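Local coordinates for protein Two-component response regulator, LuxR family (Aurantimonas sp., PDB 3CZ5) that probably acts as a phosphorylation-controlled DNA-binding transcription regulator, of which this fragment is mainly the receiver domain, at residues 5-10 with 32-37; 23-28 with 113-118; 38-43 with 59-64; 53-58 with 80-85; 68-73 with 98-103. One frame throughout, in Å; residues are numbered along the deposited sequence.

Contact 1 of 5, residues 5-10 with 32-37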
# COMPACT_ATOMS: atom_id res chain seq x y z
N THR A 5 -3.46 6.57 17.06
CA THR A 5 -4.67 6.50 16.16
C THR A 5 -4.42 6.52 14.61
O THR A 5 -3.25 6.55 14.24
CB THR A 5 -5.61 7.64 16.62
OG1 THR A 5 -6.88 7.50 15.98
CG2 THR A 5 -4.97 9.03 16.32
N ALA A 6 -5.45 6.46 13.71
CA ALA A 6 -5.23 6.49 12.18
C ALA A 6 -6.39 6.29 11.17
O ALA A 6 -7.18 5.35 11.25
CB ALA A 6 -4.12 5.57 11.80
N ARG A 7 -6.49 7.14 10.16
CA ARG A 7 -7.54 6.94 9.15
C ARG A 7 -6.93 6.34 7.87
O ARG A 7 -5.93 6.89 7.42
CB ARG A 7 -8.24 8.26 8.85
CG ARG A 7 -8.81 8.94 10.11
CD ARG A 7 -9.38 10.39 9.90
NE ARG A 7 -10.48 10.51 8.93
CZ ARG A 7 -10.31 10.99 7.66
NH1 ARG A 7 -9.08 11.41 7.24
NH2 ARG A 7 -11.36 11.10 6.80
N ILE A 8 -7.52 5.27 7.28
CA ILE A 8 -6.93 4.56 6.12
C ILE A 8 -7.86 4.47 4.87
O ILE A 8 -9.08 4.33 5.00
CB ILE A 8 -6.48 3.08 6.52
CG1 ILE A 8 -5.32 3.06 7.55
CG2 ILE A 8 -6.10 2.23 5.31
CD1 ILE A 8 -5.65 2.44 8.91
N MET A 9 -7.28 4.54 3.66
CA MET A 9 -8.00 4.30 2.43
C MET A 9 -7.54 2.97 1.78
O MET A 9 -6.32 2.69 1.77
CB MET A 9 -7.67 5.42 1.48
CG MET A 9 -8.32 5.29 0.05
SD MET A 9 -8.17 6.89 -0.84
CE MET A 9 -9.57 6.64 -1.83
N LEU A 10 -8.49 2.16 1.29
CA LEU A 10 -8.18 0.93 0.61
C LEU A 10 -8.58 1.03 -0.83
O LEU A 10 -9.72 1.38 -1.15
CB LEU A 10 -9.01 -0.25 1.13
CG LEU A 10 -8.38 -1.24 2.08
CD1 LEU A 10 -7.92 -0.29 3.14
CD2 LEU A 10 -9.43 -2.12 2.59
N ALA A 32 -8.89 3.17 11.45
CA ALA A 32 -10.16 3.10 10.75
C ALA A 32 -10.10 3.18 9.24
O ALA A 32 -9.53 4.07 8.64
CB ALA A 32 -11.16 4.09 11.32
N VAL A 33 -10.67 2.20 8.59
CA VAL A 33 -10.67 2.25 7.16
C VAL A 33 -11.80 3.16 6.76
O VAL A 33 -12.99 2.81 6.93
CB VAL A 33 -10.92 0.89 6.47
CG1 VAL A 33 -10.78 1.11 5.01
CG2 VAL A 33 -9.90 -0.13 6.91
N VAL A 34 -11.42 4.28 6.16
CA VAL A 34 -12.30 5.40 6.07
C VAL A 34 -12.90 5.67 4.64
O VAL A 34 -13.95 6.30 4.51
CB VAL A 34 -11.51 6.56 6.54
CG1 VAL A 34 -10.84 7.17 5.34
CG2 VAL A 34 -12.34 7.48 7.25
N ALA A 35 -12.23 5.21 3.58
CA ALA A 35 -12.75 5.31 2.21
C ALA A 35 -12.31 4.01 1.55
O ALA A 35 -11.17 3.59 1.82
CB ALA A 35 -12.10 6.43 1.51
N GLU A 36 -13.19 3.37 0.75
CA GLU A 36 -12.81 2.26 -0.10
C GLU A 36 -12.89 2.59 -1.63
O GLU A 36 -13.94 3.05 -2.15
CB GLU A 36 -13.66 1.08 0.23
CG GLU A 36 -13.30 0.47 1.48
CD GLU A 36 -14.08 -0.79 1.65
OE1 GLU A 36 -15.04 -0.94 0.86
OE2 GLU A 36 -13.75 -1.60 2.55
N ALA A 37 -11.80 2.38 -2.36
CA ALA A 37 -11.78 2.71 -3.81
C ALA A 37 -11.55 1.48 -4.67
O ALA A 37 -11.00 0.49 -4.23
CB ALA A 37 -10.72 3.77 -4.12

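Contact 2 of 5, residues 23-28 with 113-118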
# COMPACT_ATOMS: atom_id res chain seq x y z
N ARG A 23 -11.53 -5.70 7.56
CA ARG A 23 -11.80 -6.25 8.87
C ARG A 23 -10.51 -6.68 9.53
O ARG A 23 -10.40 -6.68 10.74
CB ARG A 23 -12.86 -7.34 8.81
CG ARG A 23 -14.12 -6.82 8.12
CD ARG A 23 -15.15 -7.92 7.76
NE ARG A 23 -15.70 -8.57 8.95
CZ ARG A 23 -16.17 -9.82 8.96
NH1 ARG A 23 -16.18 -10.54 7.81
NH2 ARG A 23 -16.67 -10.34 10.08
N LEU A 24 -9.51 -7.03 8.74
CA LEU A 24 -8.24 -7.38 9.35
C LEU A 24 -7.59 -6.13 9.88
O LEU A 24 -7.18 -6.09 11.01
CB LEU A 24 -7.28 -8.00 8.34
CG LEU A 24 -6.12 -8.78 8.95
CD1 LEU A 24 -6.65 -9.79 9.91
CD2 LEU A 24 -5.38 -9.46 7.88
N ILE A 25 -7.51 -5.11 9.06
CA ILE A 25 -6.87 -3.91 9.50
C ILE A 25 -7.52 -3.34 10.75
O ILE A 25 -6.83 -2.71 11.60
CB ILE A 25 -6.90 -2.84 8.44
CG1 ILE A 25 -6.33 -3.39 7.13
CG2 ILE A 25 -6.00 -1.71 8.84
CD1 ILE A 25 -5.83 -2.37 6.21
N GLU A 26 -8.83 -3.54 10.89
CA GLU A 26 -9.50 -2.84 11.97
C GLU A 26 -9.49 -3.59 13.27
O GLU A 26 -10.02 -3.13 14.26
CB GLU A 26 -10.90 -2.43 11.62
CG GLU A 26 -10.94 -1.29 10.68
CD GLU A 26 -12.36 -0.91 10.40
OE1 GLU A 26 -13.20 -1.57 11.07
OE2 GLU A 26 -12.63 0.04 9.60
N ARG A 27 -8.84 -4.73 13.30
CA ARG A 27 -8.71 -5.44 14.57
C ARG A 27 -7.58 -4.78 15.36
O ARG A 27 -7.47 -4.97 16.58
CB ARG A 27 -8.48 -6.94 14.38
CG ARG A 27 -9.44 -7.57 13.31
CD ARG A 27 -9.38 -9.11 13.25
NE ARG A 27 -10.66 -9.75 12.84
CZ ARG A 27 -10.90 -10.31 11.64
NH1 ARG A 27 -9.94 -10.30 10.70
NH2 ARG A 27 -12.08 -10.88 11.38
N ARG A 28 -6.76 -3.98 14.68
CA ARG A 28 -5.76 -3.21 15.37
C ARG A 28 -6.50 -1.95 15.75
O ARG A 28 -6.84 -1.17 14.89
CB ARG A 28 -4.56 -2.98 14.47
CG ARG A 28 -3.82 -1.66 14.51
CD ARG A 28 -3.54 -1.07 15.91
NE ARG A 28 -2.25 -0.36 16.05
CZ ARG A 28 -2.13 0.90 16.49
NH1 ARG A 28 -3.22 1.60 16.82
NH2 ARG A 28 -0.92 1.44 16.58
N ALA A 113 -0.31 -11.01 9.19
CA ALA A 113 0.16 -9.97 10.15
C ALA A 113 0.87 -8.83 9.43
O ALA A 113 0.74 -7.66 9.80
CB ALA A 113 1.07 -10.54 11.17
N GLU A 114 1.60 -9.19 8.38
CA GLU A 114 2.41 -8.26 7.63
C GLU A 114 1.76 -6.90 7.34
O GLU A 114 2.35 -5.77 7.53
CB GLU A 114 2.78 -8.92 6.31
CG GLU A 114 3.89 -9.86 6.52
CD GLU A 114 5.13 -9.15 7.03
OE1 GLU A 114 5.20 -7.85 6.95
OE2 GLU A 114 6.03 -9.91 7.48
N LEU A 115 0.53 -7.02 6.86
CA LEU A 115 -0.23 -5.91 6.48
C LEU A 115 -0.24 -4.90 7.65
O LEU A 115 0.23 -3.76 7.50
CB LEU A 115 -1.62 -6.42 6.13
CG LEU A 115 -2.44 -5.22 5.73
CD1 LEU A 115 -1.58 -4.33 4.78
CD2 LEU A 115 -3.72 -5.61 5.10
N VAL A 116 -0.72 -5.31 8.83
CA VAL A 116 -0.87 -4.30 9.84
C VAL A 116 0.48 -3.80 10.29
O VAL A 116 0.73 -2.62 10.28
CB VAL A 116 -1.65 -4.78 10.98
CG1 VAL A 116 -1.25 -3.96 12.21
CG2 VAL A 116 -3.11 -4.63 10.66
N GLN A 117 1.39 -4.69 10.62
CA GLN A 117 2.78 -4.26 10.85
C GLN A 117 3.31 -3.20 9.87
O GLN A 117 3.75 -2.10 10.29
CB GLN A 117 3.73 -5.45 10.77
CG GLN A 117 3.38 -6.59 11.60
CD GLN A 117 3.99 -6.38 12.90
OE1 GLN A 117 5.02 -5.69 13.00
NE2 GLN A 117 3.38 -6.94 13.96
N ALA A 118 3.31 -3.53 8.58
CA ALA A 118 3.67 -2.54 7.56
C ALA A 118 2.94 -1.21 7.80
O ALA A 118 3.55 -0.18 8.07
CB ALA A 118 3.33 -3.05 6.21

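Contact 3 of 5, residues 38-43 with 59-64. With PO4 (phosphate ion), chain E.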
# COMPACT_ATOMS: atom_id res chain seq x y z
N ALA A 38 -11.99 1.52 -5.92
CA ALA A 38 -11.91 0.31 -6.74
C ALA A 38 -11.00 0.46 -7.91
O ALA A 38 -10.90 -0.50 -8.65
CB ALA A 38 -13.26 -0.00 -7.27
N ASP A 39 -10.48 1.67 -8.18
CA ASP A 39 -9.46 1.91 -9.20
C ASP A 39 -8.74 3.19 -8.91
O ASP A 39 -9.05 3.89 -7.95
CB ASP A 39 -10.11 2.11 -10.54
CG ASP A 39 -11.21 3.17 -10.47
OD1 ASP A 39 -10.96 4.32 -10.02
OD2 ASP A 39 -12.33 2.85 -10.90
N ALA A 40 -7.81 3.56 -9.79
CA ALA A 40 -6.94 4.69 -9.54
C ALA A 40 -7.68 5.99 -9.49
O ALA A 40 -7.35 6.88 -8.68
CB ALA A 40 -5.85 4.76 -10.58
N GLY A 41 -8.65 6.15 -10.40
CA GLY A 41 -9.32 7.43 -10.53
C GLY A 41 -9.98 7.80 -9.21
O GLY A 41 -9.72 8.89 -8.63
N GLU A 42 -10.86 6.87 -8.76
CA GLU A 42 -11.66 6.98 -7.56
C GLU A 42 -10.67 7.17 -6.40
O GLU A 42 -10.94 7.82 -5.41
CB GLU A 42 -12.51 5.72 -7.45
CG GLU A 42 -13.66 5.67 -6.41
CD GLU A 42 -14.30 4.20 -6.23
OE1 GLU A 42 -13.80 3.22 -6.90
OE2 GLU A 42 -15.27 4.03 -5.40
N ALA A 43 -9.47 6.68 -6.56
CA ALA A 43 -8.52 6.82 -5.47
C ALA A 43 -8.04 8.26 -5.29
O ALA A 43 -8.15 8.86 -4.23
CB ALA A 43 -7.37 5.86 -5.67
N LEU A 59 -1.26 -3.47 -6.70
CA LEU A 59 -0.37 -3.05 -7.74
C LEU A 59 -1.17 -3.09 -9.04
O LEU A 59 -0.90 -2.37 -10.00
CB LEU A 59 0.75 -4.06 -7.81
CG LEU A 59 1.77 -3.78 -8.89
CD1 LEU A 59 2.69 -2.62 -8.49
CD2 LEU A 59 2.57 -5.09 -9.05
N THR A 60 -2.19 -3.94 -9.03
CA THR A 60 -2.89 -4.24 -10.22
C THR A 60 -4.29 -3.71 -10.08
O THR A 60 -5.01 -4.10 -9.14
CB THR A 60 -2.92 -5.72 -10.51
OG1 THR A 60 -1.59 -6.21 -10.48
CG2 THR A 60 -3.45 -5.96 -11.89
N LEU A 61 -4.69 -2.84 -11.03
CA LEU A 61 -5.96 -2.17 -10.93
C LEU A 61 -6.64 -2.09 -12.28
O LEU A 61 -5.97 -2.00 -13.32
CB LEU A 61 -5.72 -0.77 -10.36
CG LEU A 61 -5.37 -0.62 -8.88
CD1 LEU A 61 -5.20 0.85 -8.56
CD2 LEU A 61 -6.58 -1.19 -8.19
N PRO A 62 -7.98 -2.16 -12.29
CA PRO A 62 -8.62 -1.99 -13.59
C PRO A 62 -8.32 -0.52 -13.99
O PRO A 62 -8.75 0.44 -13.27
CB PRO A 62 -10.10 -2.30 -13.33
CG PRO A 62 -10.29 -1.94 -11.88
CD PRO A 62 -8.91 -2.00 -11.16
N GLY A 63 -7.55 -0.35 -15.07
CA GLY A 63 -7.01 0.95 -15.45
C GLY A 63 -5.54 0.99 -15.07
O GLY A 63 -4.85 -0.02 -15.02
N PRO A 64 -5.04 2.16 -14.75
CA PRO A 64 -3.71 2.35 -14.20
C PRO A 64 -3.56 1.64 -12.85
O PRO A 64 -4.55 1.51 -12.06
CB PRO A 64 -3.65 3.86 -13.93
CG PRO A 64 -4.67 4.46 -14.82
CD PRO A 64 -5.78 3.43 -14.88
P PO4 E . -2.94 -7.24 -6.86
O1 PO4 E . -2.48 -8.47 -7.58
O2 PO4 E . -3.47 -7.44 -5.46
O3 PO4 E . -1.86 -6.20 -6.87
O4 PO4 E . -3.96 -6.87 -7.90
O HOH W 1 -7.07 2.06 -12.37

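Contact 4 of 5, residues 53-58 with 80-85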
# COMPACT_ATOMS: atom_id res chain seq x y z
N ASP A 53 -4.39 9.09 6.43
CA ASP A 53 -3.08 9.05 6.96
C ASP A 53 -2.27 8.08 6.18
O ASP A 53 -1.06 8.10 6.27
CB ASP A 53 -3.15 8.58 8.38
CG ASP A 53 -3.90 9.54 9.26
OD1 ASP A 53 -3.53 10.73 9.26
OD2 ASP A 53 -4.85 9.14 9.99
N ILE A 54 -2.90 7.20 5.44
CA ILE A 54 -2.14 6.19 4.71
C ILE A 54 -3.10 5.55 3.79
O ILE A 54 -4.25 5.22 4.19
CB ILE A 54 -1.62 5.05 5.60
CG1 ILE A 54 -0.84 4.04 4.77
CG2 ILE A 54 -2.77 4.22 6.30
CD1 ILE A 54 0.33 3.36 5.59
N VAL A 55 -2.64 5.33 2.56
CA VAL A 55 -3.44 4.57 1.62
C VAL A 55 -2.80 3.23 1.33
O VAL A 55 -1.59 3.15 1.22
CB VAL A 55 -3.72 5.37 0.35
CG1 VAL A 55 -2.70 6.46 0.16
CG2 VAL A 55 -3.84 4.47 -0.86
N VAL A 56 -3.61 2.17 1.33
CA VAL A 56 -3.20 0.84 0.91
C VAL A 56 -3.79 0.41 -0.43
O VAL A 56 -5.01 0.30 -0.58
CB VAL A 56 -3.72 -0.23 1.83
CG1 VAL A 56 -3.47 -1.65 1.20
CG2 VAL A 56 -3.11 -0.07 3.21
N MET A 57 -2.92 0.07 -1.39
CA MET A 57 -3.32 -0.10 -2.84
C MET A 57 -2.85 -1.40 -3.50
O MET A 57 -1.72 -1.80 -3.24
CB MET A 57 -2.71 1.06 -3.64
CG MET A 57 -3.71 1.66 -4.50
SD MET A 57 -3.33 3.11 -5.39
CE MET A 57 -4.43 2.66 -6.66
N ASP A 58 -3.64 -2.04 -4.36
CA ASP A 58 -3.12 -3.08 -5.18
C ASP A 58 -2.02 -2.55 -6.13
O ASP A 58 -1.86 -1.34 -6.41
CB ASP A 58 -4.17 -3.55 -6.12
CG ASP A 58 -5.23 -4.36 -5.46
OD1 ASP A 58 -5.14 -4.59 -4.21
OD2 ASP A 58 -6.14 -4.76 -6.25
N ALA A 80 2.48 12.08 0.74
CA ALA A 80 1.56 10.95 0.82
C ALA A 80 2.20 9.64 1.19
O ALA A 80 3.15 9.20 0.53
CB ALA A 80 0.83 10.78 -0.46
N ARG A 81 1.63 8.99 2.20
CA ARG A 81 2.06 7.67 2.57
C ARG A 81 1.24 6.54 1.86
O ARG A 81 0.10 6.21 2.29
CB ARG A 81 2.01 7.55 4.09
CG ARG A 81 3.10 8.29 4.78
CD ARG A 81 2.69 8.66 6.17
NE ARG A 81 3.86 8.80 7.08
CZ ARG A 81 3.85 9.40 8.30
NH1 ARG A 81 2.71 9.96 8.76
NH2 ARG A 81 4.96 9.46 9.03
N ILE A 82 1.82 5.92 0.83
CA ILE A 82 1.15 4.79 0.17
C ILE A 82 1.81 3.43 0.39
O ILE A 82 3.02 3.30 0.20
CB ILE A 82 1.07 5.00 -1.38
CG1 ILE A 82 0.31 6.29 -1.73
CG2 ILE A 82 0.42 3.79 -2.07
CD1 ILE A 82 1.20 7.43 -1.87
N LEU A 83 1.04 2.40 0.74
CA LEU A 83 1.56 1.04 0.92
C LEU A 83 1.08 0.19 -0.24
O LEU A 83 -0.10 -0.08 -0.35
CB LEU A 83 1.04 0.47 2.22
CG LEU A 83 1.10 -1.05 2.46
CD1 LEU A 83 2.46 -1.58 2.39
CD2 LEU A 83 0.73 -1.45 3.88
N ILE A 84 1.94 -0.18 -1.16
CA ILE A 84 1.47 -1.13 -2.15
C ILE A 84 1.34 -2.48 -1.46
O ILE A 84 2.29 -2.89 -0.70
CB ILE A 84 2.42 -1.40 -3.21
CG1 ILE A 84 2.65 -0.18 -4.11
CG2 ILE A 84 1.81 -2.56 -3.98
CD1 ILE A 84 1.56 0.87 -4.10
N PHE A 85 0.20 -3.15 -1.68
CA PHE A 85 -0.15 -4.45 -1.09
C PHE A 85 -0.58 -5.31 -2.25
O PHE A 85 -1.55 -4.99 -2.92
CB PHE A 85 -1.33 -4.34 -0.20
CG PHE A 85 -1.56 -5.54 0.67
CD1 PHE A 85 -0.50 -6.38 1.08
CD2 PHE A 85 -2.84 -5.83 1.16
CE1 PHE A 85 -0.73 -7.47 1.92
CE2 PHE A 85 -3.05 -6.92 1.96
CZ PHE A 85 -2.00 -7.71 2.36

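Contact 5 of 5, residues 68-73 with 98-103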
# COMPACT_ATOMS: atom_id res chain seq x y z
N GLU A 68 1.25 3.94 -11.01
CA GLU A 68 0.79 5.16 -11.69
C GLU A 68 -0.03 6.02 -10.70
O GLU A 68 0.23 7.22 -10.49
CB GLU A 68 0.03 4.84 -13.01
CG GLU A 68 0.91 4.09 -14.21
CD GLU A 68 0.66 2.48 -14.49
OE1 GLU A 68 1.08 1.59 -13.64
OE2 GLU A 68 0.09 2.14 -15.58
N ALA A 69 -0.98 5.36 -10.05
CA ALA A 69 -1.74 5.92 -8.93
C ALA A 69 -0.82 6.61 -8.00
O ALA A 69 -1.11 7.70 -7.55
CB ALA A 69 -2.44 4.85 -8.17
N THR A 70 0.28 5.97 -7.67
CA THR A 70 1.08 6.52 -6.54
C THR A 70 1.72 7.82 -6.99
O THR A 70 1.76 8.76 -6.22
CB THR A 70 2.22 5.59 -6.07
OG1 THR A 70 1.68 4.51 -5.31
CG2 THR A 70 3.26 6.39 -5.22
N ARG A 71 2.20 7.85 -8.24
CA ARG A 71 2.79 9.03 -8.77
C ARG A 71 1.74 10.09 -8.65
O ARG A 71 1.99 11.12 -8.07
CB ARG A 71 3.29 8.84 -10.20
CG ARG A 71 4.79 8.38 -10.27
CD ARG A 71 5.12 7.60 -11.57
NE ARG A 71 4.08 7.93 -12.53
CZ ARG A 71 3.55 7.07 -13.40
NH1 ARG A 71 4.01 5.80 -13.41
NH2 ARG A 71 2.57 7.50 -14.23
N HIS A 72 0.54 9.84 -9.17
CA HIS A 72 -0.44 10.94 -9.25
C HIS A 72 -0.63 11.59 -7.92
O HIS A 72 -0.63 12.79 -7.80
CB HIS A 72 -1.79 10.49 -9.79
CG HIS A 72 -1.91 10.71 -11.25
ND1 HIS A 72 -1.60 9.75 -12.20
CD2 HIS A 72 -2.23 11.83 -11.95
CE1 HIS A 72 -1.73 10.24 -13.41
NE2 HIS A 72 -2.12 11.51 -13.29
N ILE A 73 -0.78 10.78 -6.90
CA ILE A 73 -1.11 11.27 -5.62
C ILE A 73 0.04 12.08 -5.03
O ILE A 73 -0.14 13.12 -4.46
CB ILE A 73 -1.43 10.13 -4.75
CG1 ILE A 73 -2.79 9.53 -5.14
CG2 ILE A 73 -1.32 10.58 -3.33
CD1 ILE A 73 -3.36 8.37 -4.18
N PHE A 98 8.82 1.85 -5.25
CA PHE A 98 9.58 2.78 -4.38
C PHE A 98 10.02 4.05 -5.10
O PHE A 98 9.88 5.13 -4.55
CB PHE A 98 10.75 2.16 -3.63
CG PHE A 98 10.32 1.26 -2.50
CD1 PHE A 98 9.66 1.78 -1.38
CD2 PHE A 98 10.56 -0.14 -2.55
CE1 PHE A 98 9.25 0.89 -0.30
CE2 PHE A 98 10.16 -0.99 -1.51
CZ PHE A 98 9.51 -0.49 -0.42
N GLU A 99 10.49 3.92 -6.33
CA GLU A 99 11.13 5.04 -6.99
C GLU A 99 9.95 5.98 -7.23
O GLU A 99 10.11 7.20 -7.18
CB GLU A 99 11.95 4.54 -8.23
CG GLU A 99 12.15 5.47 -9.40
CD GLU A 99 12.46 4.70 -10.70
OE1 GLU A 99 12.25 3.45 -10.73
OE2 GLU A 99 12.92 5.33 -11.71
N ALA A 100 8.75 5.41 -7.32
CA ALA A 100 7.56 6.24 -7.48
C ALA A 100 7.08 6.95 -6.24
O ALA A 100 6.17 7.76 -6.34
CB ALA A 100 6.41 5.45 -8.03
N GLY A 101 7.60 6.67 -5.06
CA GLY A 101 7.02 7.31 -3.85
C GLY A 101 6.31 6.43 -2.82
O GLY A 101 5.98 6.89 -1.74
N ALA A 102 6.08 5.15 -3.15
CA ALA A 102 5.44 4.25 -2.21
C ALA A 102 6.32 4.13 -1.01
O ALA A 102 7.52 4.03 -1.13
CB ALA A 102 5.23 2.91 -2.83
N SER A 103 5.77 4.07 0.17
CA SER A 103 6.61 3.91 1.33
C SER A 103 6.63 2.49 1.81
O SER A 103 7.21 2.17 2.79
CB SER A 103 6.14 4.80 2.45
OG SER A 103 5.34 5.80 1.95

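Contact 1 of 5, residues 5-10 with 32-37
Residues 5-10 and 32-37 pair as parallel strands, with Ile8 against Val33 and Leu10 against Glu36. They are the two strands of a beta-alpha-beta unit whose connecting helix is 15-25, and 32-37 lies at the edge of the sheet in this CheY-like receiver domain. The register slips by one residue after Ile8, which makes Val34 the extra residue of a beta bulge. Ile8 O takes the bond from Val34 N, and pairing resumes where Leu10 N donates to Ala35 O at 3.1 Å.

Packing is close at the C-terminal end. Met9 CG stands anti to the backbone N (chi1 177°) and the chain runs on extended, which carries CE to Ala37 CB at 3.8 Å and to Ala35 CB a little farther off. Leu46 of helix 40-48 closes over these three side chains. Across the sheet, Leu10 CD1 meets Val33 CG1 at 3.7 Å, the two side chains crossing at about a right angle.

The Arg7 end is looser and faces solvent. Val34 CG1 stands 4.2 Å above one face of the Arg7 guanidinium, toward its rim, while Val34 CG2 comes obliquely to NH2. Arg7 NH1 is bound to Thr50 O. With Val34 cut back to alanine, the Arg7 guanidinium would probably lose its apolar cover and Ile8 O the methyl packed on it. The ladder ends with Ala37 N donating to Leu10 O at 2.6 Å, the N-H nearly straight at 177°.

Contact 2 of 5, residues 23-28 with 113-118
Val116 straddles residues 25-28 because its two methyls are split by chi1 (155°). CG1 lies opposite the backbone N and points to Arg28, while CG2 lies opposite the carbonyl carbon and points to Ile25. In Leu115, chi1 of 180° carries CG toward helix 15-25, and chi2 of 45° sets CD2 against the branch of Ile25 that ends in CD1.

Leu115 CD2 touches Ile25 CG1 at 4.0 Å and sits as near to CD1, so it rests against the end of that branch. The two side chains cross at about a right angle. Val116 CG2 lies 4.0 Å from Ile25 CA, close against the backbone, and Val116 CG1 is 4.1 Å from Arg28 CB.

The segments belong to helix 15-25 and helix 114-122. In the receiver-domain fold the first and last of the five helices pack side by side on one face of the central parallel sheet, and this contact joins them. Leu115 also reaches down to Leu83 and Phe85 of strand 82-86.

A type I turn from Ile25 to Arg28 leads the chain out of helix 15-25. It brings the aliphatic base of Arg28 across Val116 at about a right angle. The chain then bends at chi2 and chi3, and the charged end finds partners outside the two segments: NE forms a salt bridge with Glu120, and NH2 bonds to Ser4 OG.

Contact 3 of 5, residues 38-43 with 59-64
Ala40 and the loop around Pro64 are bridged by one water, which makes three hydrogen bonds. It accepts from Ala40 N at 3.1 Å and donates to Pro62 O and Pro64 O. The loop 59-64 comes directly after Asp58, the predicted phosphorylation site of this receiver domain, just past the end of strand 54-57. It packs here on the start of helix 40-48.

Asp39 is the N-cap of that helix. Its CG sits between the backbone N and the carbonyl carbon, and chi1 of 52° and chi2 of 54° together bring OD1 to the first turn. There Glu42 N donates to Asp39 OD1 at 2.8 Å, nearly along the C-O axis. Glu42 in turn accepts from Ala38 N through OE1, which is met from above the carboxylate plane, 55° out of it.

The direct packing is light, methyls and ring carbons set partly against backbone oxygens. Asp39 CB touches Pro62 O at 3.5 Å, and the Pro62 ring lies with CG and CD against Ala38 O. Leu61 CD1 lies 4.0 Å from Ala40 N. Ala40 CB meets Pro64 CB at 4.1 Å.

The other end of the loop holds a phosphate ion, probably from the crystallisation liquor. Lys108 and Thr86 also bind it. Two consecutive backbone N-H groups turn to the same oxygen: Thr60 N gives a bond to O3 of the ion, and Leu59 N donates to the same O3 at 2.8 Å.

Contact 4 of 5, residues 53-58 with 80-85
Four backbone hydrogen bonds pair Val55 and Met57 with residues 81-85. Val55 N donates to Arg81 O at 2.9 Å and Leu83 N to Val55 O at 2.8 Å. Met57 N then donates to Leu83 O at 3.0 Å, and Phe85 N to Met57 O at 2.8 Å. Beyond the last bond, Asp58 CA lies close to Phe85 O. The Asp58 carboxylate, the predicted phosphorylation site, has its salt bridge with Lys108 through OD1.

These are parallel strands of the central receiver sheet, inclined by 19°. They belong to the beta-alpha-beta unit made by strand 54-57, helix 66-76 and strand 82-86.

Side chains pack in matching pairs on both faces. Val55 CG1 and Ile82 CG1 lie side by side, pointing the same way, 3.6 Å apart. On the same face Met57 CB touches Ile84 CD1, and Ala69 and Thr70 of helix 66-76 cover this layer. On the other face Val56 splits its methyls. CG1, anti to the backbone N (chi1 170°), meets Phe85 CB at 3.7 Å, and CG2 meets Leu83 CD2 at 4.1 Å. The Phe85 ring lies edge-to-face with Tyr21 of helix 15-25.

Contact 5 of 5, residues 68-73 with 98-103
Arg71, which touches Ala100 through CG, folds its guanidinium back over its own helix. Glu68 CA stands 3.5 Å above one face of that group, offset toward the rim. On the partner segment the Phe98 ring has Ser103 O in its plane, at its edge. Neither flat group takes part in the touch between the segments. That is made by aliphatic carbons and backbone atoms.

Arg71 CG meets Ala100 CB at 4.0 Å, and beyond CG the chain bends at chi3 (20°), which turns the charged end away from this methyl.

Thr70 does most of the rest. Its CG2 is anti to the backbone N (chi1 -75° for OG1), and this methyl points into the turn after helix 91-99. It lies 3.4 Å from Ala100 O and 3.7 Å from Ala102 N. Thr70 CG2 also packs on the backbone of Gly101, 3.9 Å from its C. Thr70 OG1 bonds to Gly66 O one turn back, so the hydroxyl is satisfied within its own helix.

Gly101 has positive phi. A CB here would press against the carbonyl of Ala100 and sit about 3.5 Å from Thr70 CG2. Gly101 N bonds back to Phe98 O at 2.8 Å, one of the two bonds into the last turn. This is a Schellman motif, ending helix 91-99 beside helix 66-76 in the alternating alpha/beta fold of a receiver domain.

How the contacts relate
All five contacts lie in one receiver domain. Contacts 1 and 4 pair strands of the same parallel sheet, with strands 6-11 and 54-57 as neighbours; their centres are about 10 Å apart. Contact 4 is the most central. Contacts 2 and 5 lie on opposite sides of the chain's centre, about 22 Å apart. Contact 1 comes before contacts 3, 4 and 5 and alternates with contact 2. Contact 2 closes a long loop, within which contacts 3, 4 and 5 fall. Contact 5 touches contact 4 through Ile82 and Ser103 as well as through helix 66-76. The 59-64 segment of contact 3 continues the chain past Asp58, so the sheet and the loop frame the predicted phosphorylation site.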